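Local coordinates for protein peptidoglycan N-acetylglucosamine deacetylase (Bacillus cereus, PDB 5N1J) that removes the acetyl group from N-acetylglucosamine residues of peptidoglycan, a metal-dependent hydrolysis that releases acetate, at residues H59-N64 / M78-G83. Sequence-based numbering, arbitrary orientation.
Sequences HSMTHN and MKEDQG. With ZN (zinc ion), chain E; EDO (1,2-ethanediol), chain G.
The zinc-binding H(S/T)xxH motif of the family 4 carbohydrate esterases (NodB homology domain), here HSMTH in the loop that follows strand 55-58, rests on helix 74-89 through His59, Ser60 and Met61. Asp81 reaches from the helix to the start of the motif: its OD2 accepts from His59 N at 3.2 Å, nearly in line with the C-O bond, and weakly from Ser60 N at a bent 128°. With CG anti to the backbone N (chi1 -161°), the carboxylate is directed at these two successive amides, a buried polar grip immediately behind a metal ligand. One turn before Asp81 on the helix, Met78 packs against the same backbone. Its chain bends at chi2, bringing SD to 3.5 Å from Ser60 N, while its methyl CE packs on Ser60 CB and the carbonyl carbon of His59. Further out, the side chains of Met61 and Glu80 cross at about a right angle; Met61, folded at chi2 and chi3, sets SD against Glu80 CG and Asp81 N and its methyl CE 3.6 Å from Glu80 OE2, across the extended Glu80 chain at the exposed margin. On the side of the loop turned away from the helix, His59 and His63 each give NE2 to zinc at 2.1 Å, with Asp10 and a water among the other ligands. The His59 ring is also held through ND1 by a hydrogen bond to the carbonyl of Arg97, which probably fixes its rotation and strengthens it as a donor to the metal. Between the two histidines the turn is closed by Ser60, whose OG donates to a lone pair of His59 O in the carbonyl plane at 2.6 Å and accepts from His63 N at 3.0 Å.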
loop_
_atom_site.group_PDB
_atom_site.type_symbol
_atom_site.label_atom_id
_atom_site.label_comp_id
_atom_site.label_asym_id
_atom_site.label_seq_id
_atom_site.Cartn_x
_atom_site.Cartn_y
_atom_site.Cartn_z
ATOM N N HIS A 59 -29.371 -0.791 11.065
ATOM C CA HIS A 59 -28.719 0.104 10.103
ATOM C C HIS A 59 -28.246 1.390 10.812
ATOM O O HIS A 59 -28.029 2.408 10.165
ATOM C CB HIS A 59 -29.680 0.427 8.954
ATOM C CG HIS A 59 -29.007 1.027 7.746
ATOM N ND1 HIS A 59 -27.823 0.535 7.234
ATOM C CD2 HIS A 59 -29.359 2.069 6.953
ATOM C CE1 HIS A 59 -27.471 1.257 6.180
ATOM N NE2 HIS A 59 -28.392 2.190 5.985
ATOM N N SER A 60 -28.109 1.301 12.141
ATOM C CA SER A 60 -27.542 2.312 13.046
ATOM C C SER A 60 -28.602 3.282 13.570
ATOM O O SER A 60 -29.787 3.173 13.233
ATOM C CB SER A 60 -26.377 3.100 12.383
ATOM O OG SER A 60 -26.879 4.204 11.633
ATOM N N MET A 61 -28.167 4.203 14.425
ATOM C CA MET A 61 -29.016 5.275 14.961
ATOM C C MET A 61 -28.905 6.584 14.166
ATOM O O MET A 61 -29.910 7.186 13.807
ATOM C CB MET A 61 -28.654 5.560 16.423
ATOM C CG MET A 61 -28.764 4.364 17.368
ATOM S SD MET A 61 -30.475 3.805 17.622
ATOM C CE MET A 61 -31.214 5.315 18.257
ATOM N N THR A 62 -27.678 7.034 13.922
ATOM C CA THR A 62 -27.449 8.346 13.323
ATOM C C THR A 62 -27.255 8.304 11.806
ATOM O O THR A 62 -27.460 9.308 11.130
ATOM C CB THR A 62 -26.208 9.027 13.930
ATOM O OG1 THR A 62 -25.046 8.252 13.614
ATOM C CG2 THR A 62 -26.350 9.156 15.449
ATOM N N HIS A 63 -26.849 7.150 11.276
ATOM C CA HIS A 63 -26.483 7.038 9.863
ATOM C C HIS A 63 -25.433 8.093 9.528
ATOM O O HIS A 63 -25.391 8.601 8.410
ATOM C CB HIS A 63 -27.712 7.193 8.960
ATOM C CG HIS A 63 -27.589 6.519 7.624
ATOM N ND1 HIS A 63 -26.857 7.053 6.582
ATOM C CD2 HIS A 63 -28.130 5.371 7.153
ATOM C CE1 HIS A 63 -26.944 6.254 5.530
ATOM N NE2 HIS A 63 -27.731 5.237 5.844
ATOM N N ASN A 64 -24.600 8.421 10.512
ATOM C CA ASN A 64 -23.619 9.489 10.389
ATOM C C ASN A 64 -22.227 8.894 10.232
ATOM O O ASN A 64 -21.688 8.316 11.178
ATOM C CB ASN A 64 -23.700 10.421 11.615
ATOM C CG ASN A 64 -22.778 11.628 11.518
ATOM O OD1 ASN A 64 -21.600 11.506 11.176
ATOM N ND2 ASN A 64 -23.313 12.809 11.841
ATOM N N MET A 78 -25.189 0.199 16.790
ATOM C CA MET A 78 -25.867 -1.011 16.369
ATOM C C MET A 78 -26.497 -1.705 17.589
ATOM O O MET A 78 -27.618 -2.201 17.520
ATOM C CB MET A 78 -24.896 -1.940 15.634
ATOM C CG MET A 78 -24.462 -1.404 14.246
ATOM S SD MET A 78 -25.874 -1.158 13.153
ATOM C CE MET A 78 -25.097 -0.464 11.674
ATOM N N LYS A 79 -25.789 -1.696 18.710
ATOM C CA LYS A 79 -26.322 -2.298 19.939
ATOM C C LYS A 79 -27.556 -1.543 20.431
ATOM O O LYS A 79 -28.532 -2.147 20.896
ATOM C CB LYS A 79 -25.251 -2.325 21.034
ATOM C CG LYS A 79 -25.569 -3.279 22.195
ATOM C CD LYS A 79 -24.547 -3.143 23.327
ATOM C CE LYS A 79 -23.101 -3.125 22.812
ATOM N NZ LYS A 79 -22.423 -4.455 22.884
ATOM N N GLU A 80 -27.503 -0.220 20.355
ATOM C CA GLU A 80 -28.654 0.592 20.764
ATOM C C GLU A 80 -29.867 0.319 19.866
ATOM O O GLU A 80 -31.003 0.119 20.355
ATOM C CB GLU A 80 -28.295 2.079 20.745
ATOM C CG GLU A 80 -29.441 2.993 21.177
ATOM C CD GLU A 80 -29.029 4.455 21.265
ATOM O OE1 GLU A 80 -27.860 4.758 20.966
ATOM O OE2 GLU A 80 -29.877 5.298 21.637
ATOM N N ASP A 81 -29.616 0.297 18.560
ATOM C CA ASP A 81 -30.630 -0.031 17.557
ATOM C C ASP A 81 -31.192 -1.444 17.805
ATOM O O ASP A 81 -32.410 -1.683 17.732
ATOM C CB ASP A 81 -30.009 0.090 16.160
ATOM C CG ASP A 81 -31.037 0.224 15.048
ATOM O OD1 ASP A 81 -32.214 0.536 15.322
ATOM O OD2 ASP A 81 -30.649 0.035 13.873
ATOM N N GLN A 82 -30.300 -2.377 18.126
ATOM C CA GLN A 82 -30.706 -3.752 18.435
ATOM C C GLN A 82 -31.729 -3.802 19.578
ATOM O O GLN A 82 -32.712 -4.542 19.500
ATOM C CB GLN A 82 -29.477 -4.588 18.789
ATOM C CG GLN A 82 -29.726 -6.074 19.037
ATOM C CD GLN A 82 -28.488 -6.734 19.618
ATOM O OE1 GLN A 82 -27.951 -6.264 20.619
ATOM N NE2 GLN A 82 -28.010 -7.803 18.979
ATOM N N GLY A 83 -31.506 -3.002 20.621
ATOM C CA GLY A 83 -32.395 -2.991 21.782
ATOM C C GLY A 83 -33.784 -2.464 21.450
ATOM O O GLY A 83 -34.778 -2.969 21.973
HETATM ZN ZN ZN E . -28.413 3.708 4.537
HETATM C C1 EDO G . -29.270 -4.603 22.753
HETATM O O1 EDO G . -29.272 -3.308 23.328
HETATM C C2 EDO G . -30.175 -5.532 23.543
HETATM O O2 EDO G . -31.114 -6.178 22.707
HETATM O O HOH W 1 -28.630 5.034 2.816
#